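Local coordinates for protein ribosome-binding factor A (Thermus thermophilus, PDB 2DYJ) that assists late maturation of the 30S ribosomal subunit, binding free 30S particles and being required for efficient processing of 16S rRNA, at residues L59-L73 and R80-A92. Sequence-based numbering, arbitrary orientation.
Sequences LRALSRAERRLVAAL and RRLPRLEFLPWRA
F87 of strand 84-89 sets its ring against L62, where the consecutive helices 55-64 and 66-74 pack on an outer strand of the three-stranded mixed β-sheet in this KH-type domain. This apolar side is tight. L62 CB sits over the ring centre in a CH-pi contact, 3.4 Å from the centroid and only 7° off the normal; a flat aromatic suits a place where the helix comes this near. L69 CD1 approaches F87 CZ obliquely, and V47 of the adjacent strand also touches F87. Further along, β-branched V70 sets CG2 3.6 Å from L85 CG and CG1 against L82 CB, while L73 reaches L82 and L85.

The S63 side is looser, a water bridging S63 OG and F87 O. The R84 edge is polar but well bonded: exposed R84 folds back through bends at chi2 and chi3 to lay one guanidinium face against V70 CG1, and grips E66 side-on, NE to OE1 and NH2 to OE2, the latter bond 2.8 Å and nearly straight. At E66 a chi1 of -164° carries CG away from the backbone N, and the bend at chi2 brings the carboxylate to the strand. Shortened to an alanine, this position would probably leave the R84 guanidinium without its anionic mate and L85 N without its acceptor. L85 N donates to the anti lone pair of E66 OE1 at 2.9 Å, while R84 NE takes the syn one.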
loop_
_atom_site.group_PDB
_atom_site.type_symbol
_atom_site.label_atom_id
_atom_site.label_comp_id
_atom_site.label_asym_id
_atom_site.label_seq_id
_atom_site.Cartn_x
_atom_site.Cartn_y
_atom_site.Cartn_z
ATOM N N LEU A 59 -9.801 -2.431 4.094
ATOM C CA LEU A 59 -9.356 -1.067 3.850
ATOM C C LEU A 59 -9.173 -0.337 5.174
ATOM O O LEU A 59 -8.267 0.474 5.307
ATOM C CB LEU A 59 -10.356 -0.320 2.940
ATOM C CG LEU A 59 -10.512 -0.903 1.525
ATOM C CD1 LEU A 59 -11.571 -0.121 0.762
ATOM C CD2 LEU A 59 -9.190 -0.839 0.776
ATOM N N ARG A 60 -10.002 -0.648 6.171
ATOM C CA ARG A 60 -9.863 0.044 7.457
ATOM C C ARG A 60 -8.619 -0.426 8.168
ATOM O O ARG A 60 -7.939 0.363 8.828
ATOM C CB ARG A 60 -11.067 -0.204 8.364
ATOM C CG ARG A 60 -12.259 0.670 8.050
ATOM C CD ARG A 60 -13.248 0.625 9.217
ATOM N NE ARG A 60 -13.898 -0.676 9.332
ATOM C CZ ARG A 60 -14.950 -1.050 8.614
ATOM N NH1 ARG A 60 -15.480 -0.218 7.722
ATOM N NH2 ARG A 60 -15.479 -2.252 8.802
ATOM N N ALA A 61 -8.337 -1.721 8.036
ATOM C CA ALA A 61 -7.164 -2.328 8.660
ATOM C C ALA A 61 -5.878 -1.728 8.106
ATOM O O ALA A 61 -4.931 -1.451 8.859
ATOM C CB ALA A 61 -7.176 -3.857 8.452
ATOM N N LEU A 62 -5.833 -1.528 6.793
ATOM C CA LEU A 62 -4.650 -0.935 6.168
ATOM C C LEU A 62 -4.526 0.514 6.594
ATOM O O LEU A 62 -3.448 0.979 6.985
ATOM C CB LEU A 62 -4.764 -1.023 4.646
ATOM C CG LEU A 62 -4.660 -2.439 4.080
ATOM C CD1 LEU A 62 -5.186 -2.459 2.622
ATOM C CD2 LEU A 62 -3.188 -2.893 4.170
ATOM N N SER A 63 -5.638 1.240 6.528
ATOM C CA SER A 63 -5.637 2.652 6.919
ATOM C C SER A 63 -5.134 2.801 8.362
ATOM O O SER A 63 -4.377 3.716 8.688
ATOM C CB SER A 63 -7.055 3.223 6.812
ATOM O OG SER A 63 -7.425 3.364 5.454
ATOM N N ARG A 64 -5.561 1.895 9.231
ATOM C CA ARG A 64 -5.136 1.975 10.626
ATOM C C ARG A 64 -3.646 1.698 10.743
ATOM O O ARG A 64 -2.970 2.251 11.621
ATOM C CB ARG A 64 -5.909 0.979 11.484
ATOM C CG ARG A 64 -5.501 1.020 12.952
ATOM C CD ARG A 64 -6.285 0.034 13.773
ATOM N NE ARG A 64 -5.802 -0.023 15.149
ATOM C CZ ARG A 64 -6.303 -0.829 16.081
ATOM N NH1 ARG A 64 -7.310 -1.645 15.784
ATOM N NH2 ARG A 64 -5.793 -0.823 17.307
ATOM N N ALA A 65 -3.134 0.857 9.842
ATOM C CA ALA A 65 -1.727 0.485 9.836
ATOM C C ALA A 65 -0.874 1.430 9.005
ATOM O O ALA A 65 0.314 1.184 8.838
ATOM C CB ALA A 65 -1.568 -0.945 9.274
ATOM N N GLU A 66 -1.459 2.519 8.506
ATOM C CA GLU A 66 -0.720 3.416 7.610
ATOM C C GLU A 66 0.597 3.932 8.152
ATOM O O GLU A 66 1.592 3.939 7.442
ATOM C CB GLU A 66 -1.602 4.602 7.155
ATOM C CG GLU A 66 -1.057 5.372 5.929
ATOM C CD GLU A 66 -0.188 6.588 6.270
ATOM O OE1 GLU A 66 0.359 7.201 5.327
ATOM O OE2 GLU A 66 -0.044 6.944 7.458
ATOM N N ARG A 67 0.625 4.356 9.404
ATOM C CA ARG A 67 1.881 4.873 9.928
ATOM C C ARG A 67 2.965 3.819 10.048
ATOM O O ARG A 67 4.116 4.093 9.702
ATOM C CB ARG A 67 1.649 5.601 11.252
ATOM C CG ARG A 67 0.868 6.888 11.037
ATOM C CD ARG A 67 1.013 7.821 12.218
ATOM N NE ARG A 67 0.540 9.154 11.875
ATOM C CZ ARG A 67 0.569 10.187 12.704
ATOM N NH1 ARG A 67 1.055 10.035 13.932
ATOM N NH2 ARG A 67 0.107 11.368 12.306
ATOM N N ARG A 68 2.600 2.615 10.502
ATOM C CA ARG A 68 3.560 1.516 10.633
ATOM C C ARG A 68 4.024 1.061 9.253
ATOM O O ARG A 68 5.173 0.665 9.070
ATOM C CB ARG A 68 2.925 0.317 11.358
ATOM C CG ARG A 68 2.261 0.667 12.681
ATOM C CD ARG A 68 1.164 -0.347 13.033
ATOM N NE ARG A 68 0.287 0.158 14.085
ATOM C CZ ARG A 68 -0.986 -0.200 14.245
ATOM N NH1 ARG A 68 -1.547 -1.075 13.413
ATOM N NH2 ARG A 68 -1.700 0.327 15.237
ATOM N N LEU A 69 3.139 1.114 8.263
ATOM C CA LEU A 69 3.529 0.686 6.924
ATOM C C LEU A 69 4.466 1.696 6.279
ATOM O O LEU A 69 5.413 1.303 5.583
ATOM C CB LEU A 69 2.296 0.482 6.029
ATOM C CG LEU A 69 1.477 -0.779 6.300
ATOM C CD1 LEU A 69 0.176 -0.765 5.472
ATOM C CD2 LEU A 69 2.314 -1.998 5.956
ATOM N N VAL A 70 4.230 2.991 6.508
ATOM C CA VAL A 70 5.115 3.982 5.916
ATOM C C VAL A 70 6.495 3.868 6.577
ATOM O O VAL A 70 7.528 4.010 5.917
ATOM C CB VAL A 70 4.534 5.409 6.046
ATOM C CG1 VAL A 70 5.568 6.450 5.631
ATOM C CG2 VAL A 70 3.308 5.540 5.112
ATOM N N ALA A 71 6.492 3.584 7.876
ATOM C CA ALA A 71 7.735 3.410 8.632
ATOM C C ALA A 71 8.524 2.234 8.038
ATOM O O ALA A 71 9.749 2.298 7.919
ATOM C CB ALA A 71 7.414 3.129 10.103
ATOM N N ALA A 72 7.803 1.166 7.678
ATOM C CA ALA A 72 8.381 -0.039 7.094
ATOM C C ALA A 72 8.963 0.244 5.726
ATOM O O ALA A 72 10.020 -0.285 5.354
ATOM C CB ALA A 72 7.319 -1.147 6.996
ATOM N N LEU A 73 8.265 1.067 4.957
ATOM C CA LEU A 73 8.755 1.424 3.643
ATOM C C LEU A 73 9.990 2.294 3.791
ATOM O O LEU A 73 10.931 2.159 3.029
ATOM C CB LEU A 73 7.697 2.203 2.857
ATOM C CG LEU A 73 6.459 1.427 2.403
ATOM C CD1 LEU A 73 5.536 2.365 1.599
ATOM C CD2 LEU A 73 6.886 0.255 1.539
ATOM N N ARG A 80 13.747 10.836 0.519
ATOM C CA ARG A 80 13.889 11.747 1.638
ATOM C C ARG A 80 12.597 11.757 2.432
ATOM O O ARG A 80 12.618 11.658 3.652
ATOM C CB ARG A 80 14.251 13.141 1.141
ATOM C CG ARG A 80 15.752 13.372 1.072
ATOM C CD ARG A 80 16.461 12.310 0.228
ATOM N NE ARG A 80 17.857 12.133 0.630
ATOM C CZ ARG A 80 18.239 11.517 1.745
ATOM N NH1 ARG A 80 17.331 11.011 2.571
ATOM N NH2 ARG A 80 19.530 11.406 2.038
ATOM N N ARG A 81 11.462 11.866 1.748
ATOM C CA ARG A 81 10.185 11.823 2.446
ATOM C C ARG A 81 9.300 10.797 1.730
ATOM O O ARG A 81 9.019 10.946 0.543
ATOM C CB ARG A 81 9.530 13.207 2.450
ATOM C CG ARG A 81 8.419 13.348 3.476
ATOM C CD ARG A 81 7.984 14.796 3.662
ATOM N NE ARG A 81 8.989 15.632 4.323
ATOM C CZ ARG A 81 9.502 15.390 5.529
ATOM N NH1 ARG A 81 9.120 14.326 6.225
ATOM N NH2 ARG A 81 10.384 16.229 6.056
ATOM N N LEU A 82 8.897 9.747 2.439
ATOM C CA LEU A 82 8.053 8.705 1.856
ATOM C C LEU A 82 6.625 9.211 1.626
ATOM O O LEU A 82 6.140 10.069 2.347
ATOM C CB LEU A 82 8.008 7.473 2.771
ATOM C CG LEU A 82 9.164 6.465 2.707
ATOM C CD1 LEU A 82 9.161 5.783 1.349
ATOM C CD2 LEU A 82 10.491 7.172 2.949
ATOM N N PRO A 83 5.940 8.689 0.603
ATOM C CA PRO A 83 4.574 9.176 0.399
ATOM C C PRO A 83 3.658 8.619 1.472
ATOM O O PRO A 83 3.979 7.605 2.114
ATOM C CB PRO A 83 4.213 8.630 -0.976
ATOM C CG PRO A 83 4.990 7.361 -1.058
ATOM C CD PRO A 83 6.325 7.717 -0.438
ATOM N N ARG A 84 2.529 9.280 1.693
ATOM C CA ARG A 84 1.578 8.764 2.662
ATOM C C ARG A 84 0.733 7.827 1.827
ATOM O O ARG A 84 0.704 7.966 0.610
ATOM C CB ARG A 84 0.735 9.884 3.276
ATOM C CG ARG A 84 1.583 10.919 4.015
ATOM C CD ARG A 84 2.713 10.272 4.836
ATOM N NE ARG A 84 2.225 9.344 5.859
ATOM C CZ ARG A 84 2.934 9.020 6.947
ATOM N NH1 ARG A 84 4.139 9.552 7.127
ATOM N NH2 ARG A 84 2.455 8.175 7.855
ATOM N N LEU A 85 0.051 6.879 2.462
ATOM C CA LEU A 85 -0.716 5.879 1.723
ATOM C C LEU A 85 -2.227 6.033 1.763
ATOM O O LEU A 85 -2.794 6.305 2.814
ATOM C CB LEU A 85 -0.372 4.494 2.262
ATOM C CG LEU A 85 1.144 4.319 2.484
ATOM C CD1 LEU A 85 1.448 3.012 3.260
ATOM C CD2 LEU A 85 1.823 4.293 1.116
ATOM N N GLU A 86 -2.863 5.834 0.608
ATOM C CA GLU A 86 -4.315 5.890 0.508
ATOM C C GLU A 86 -4.707 4.497 0.014
ATOM O O GLU A 86 -4.176 4.036 -0.996
ATOM C CB GLU A 86 -4.727 6.950 -0.512
ATOM C CG GLU A 86 -6.220 7.008 -0.749
ATOM C CD GLU A 86 -6.582 7.862 -1.950
ATOM O OE1 GLU A 86 -5.715 8.052 -2.833
ATOM O OE2 GLU A 86 -7.742 8.321 -2.017
ATOM N N PHE A 87 -5.615 3.818 0.718
ATOM C CA PHE A 87 -5.989 2.471 0.307
ATOM C C PHE A 87 -7.341 2.445 -0.378
ATOM O O PHE A 87 -8.329 2.942 0.164
ATOM C CB PHE A 87 -5.974 1.559 1.515
ATOM C CG PHE A 87 -4.618 1.494 2.169
ATOM C CD1 PHE A 87 -3.631 0.670 1.654
ATOM C CD2 PHE A 87 -4.332 2.292 3.282
ATOM C CE1 PHE A 87 -2.346 0.632 2.246
ATOM C CE2 PHE A 87 -3.055 2.265 3.883
ATOM C CZ PHE A 87 -2.069 1.431 3.358
ATOM N N LEU A 88 -7.364 1.846 -1.565
ATOM C CA LEU A 88 -8.581 1.775 -2.373
ATOM C C LEU A 88 -8.856 0.362 -2.869
ATOM O O LEU A 88 -7.963 -0.475 -2.943
ATOM C CB LEU A 88 -8.436 2.701 -3.594
ATOM C CG LEU A 88 -8.152 4.183 -3.275
ATOM C CD1 LEU A 88 -7.652 4.921 -4.502
ATOM C CD2 LEU A 88 -9.430 4.833 -2.752
ATOM N N PRO A 89 -10.119 0.076 -3.221
ATOM C CA PRO A 89 -10.483 -1.252 -3.726
ATOM C C PRO A 89 -9.850 -1.433 -5.115
ATOM O O PRO A 89 -9.640 -0.439 -5.832
ATOM C CB PRO A 89 -12.005 -1.190 -3.781
ATOM C CG PRO A 89 -12.264 0.265 -4.074
ATOM C CD PRO A 89 -11.299 0.951 -3.129
ATOM N N TRP A 90 -9.550 -2.679 -5.489
ATOM C CA TRP A 90 -8.916 -2.953 -6.779
ATOM C C TRP A 90 -9.701 -2.458 -7.976
ATOM O O TRP A 90 -9.123 -2.160 -9.017
ATOM C CB TRP A 90 -8.645 -4.454 -6.975
ATOM C CG TRP A 90 -9.872 -5.277 -7.309
ATOM C CD1 TRP A 90 -10.767 -5.811 -6.423
ATOM C CD2 TRP A 90 -10.338 -5.650 -8.623
ATOM N NE1 TRP A 90 -11.756 -6.491 -7.099
ATOM C CE2 TRP A 90 -11.520 -6.408 -8.447
ATOM C CE3 TRP A 90 -9.869 -5.418 -9.927
ATOM C CZ2 TRP A 90 -12.245 -6.939 -9.530
ATOM C CZ3 TRP A 90 -10.592 -5.948 -11.009
ATOM C CH2 TRP A 90 -11.764 -6.698 -10.798
ATOM N N ARG A 91 -11.015 -2.372 -7.848
ATOM C CA ARG A 91 -11.811 -1.911 -8.977
ATOM C C ARG A 91 -11.489 -0.464 -9.340
ATOM O O ARG A 91 -11.686 -0.033 -10.476
ATOM C CB ARG A 91 -13.295 -2.065 -8.671
ATOM C CG ARG A 91 -13.785 -1.258 -7.495
ATOM C CD ARG A 91 -15.319 -1.314 -7.388
ATOM N NE ARG A 91 -15.789 -0.466 -6.300
ATOM C CZ ARG A 91 -15.774 -0.817 -5.018
ATOM N NH1 ARG A 91 -15.326 -2.011 -4.662
ATOM N NH2 ARG A 91 -16.175 0.042 -4.094
ATOM N N ALA A 92 -10.951 0.281 -8.384
ATOM C CA ALA A 92 -10.621 1.671 -8.618
ATOM C C ALA A 92 -9.269 1.956 -9.295
ATOM O O ALA A 92 -8.984 3.104 -9.618
ATOM C CB ALA A 92 -10.715 2.440 -7.293
HETATM O O HOH W 1 -9.099 3.411 2.987
#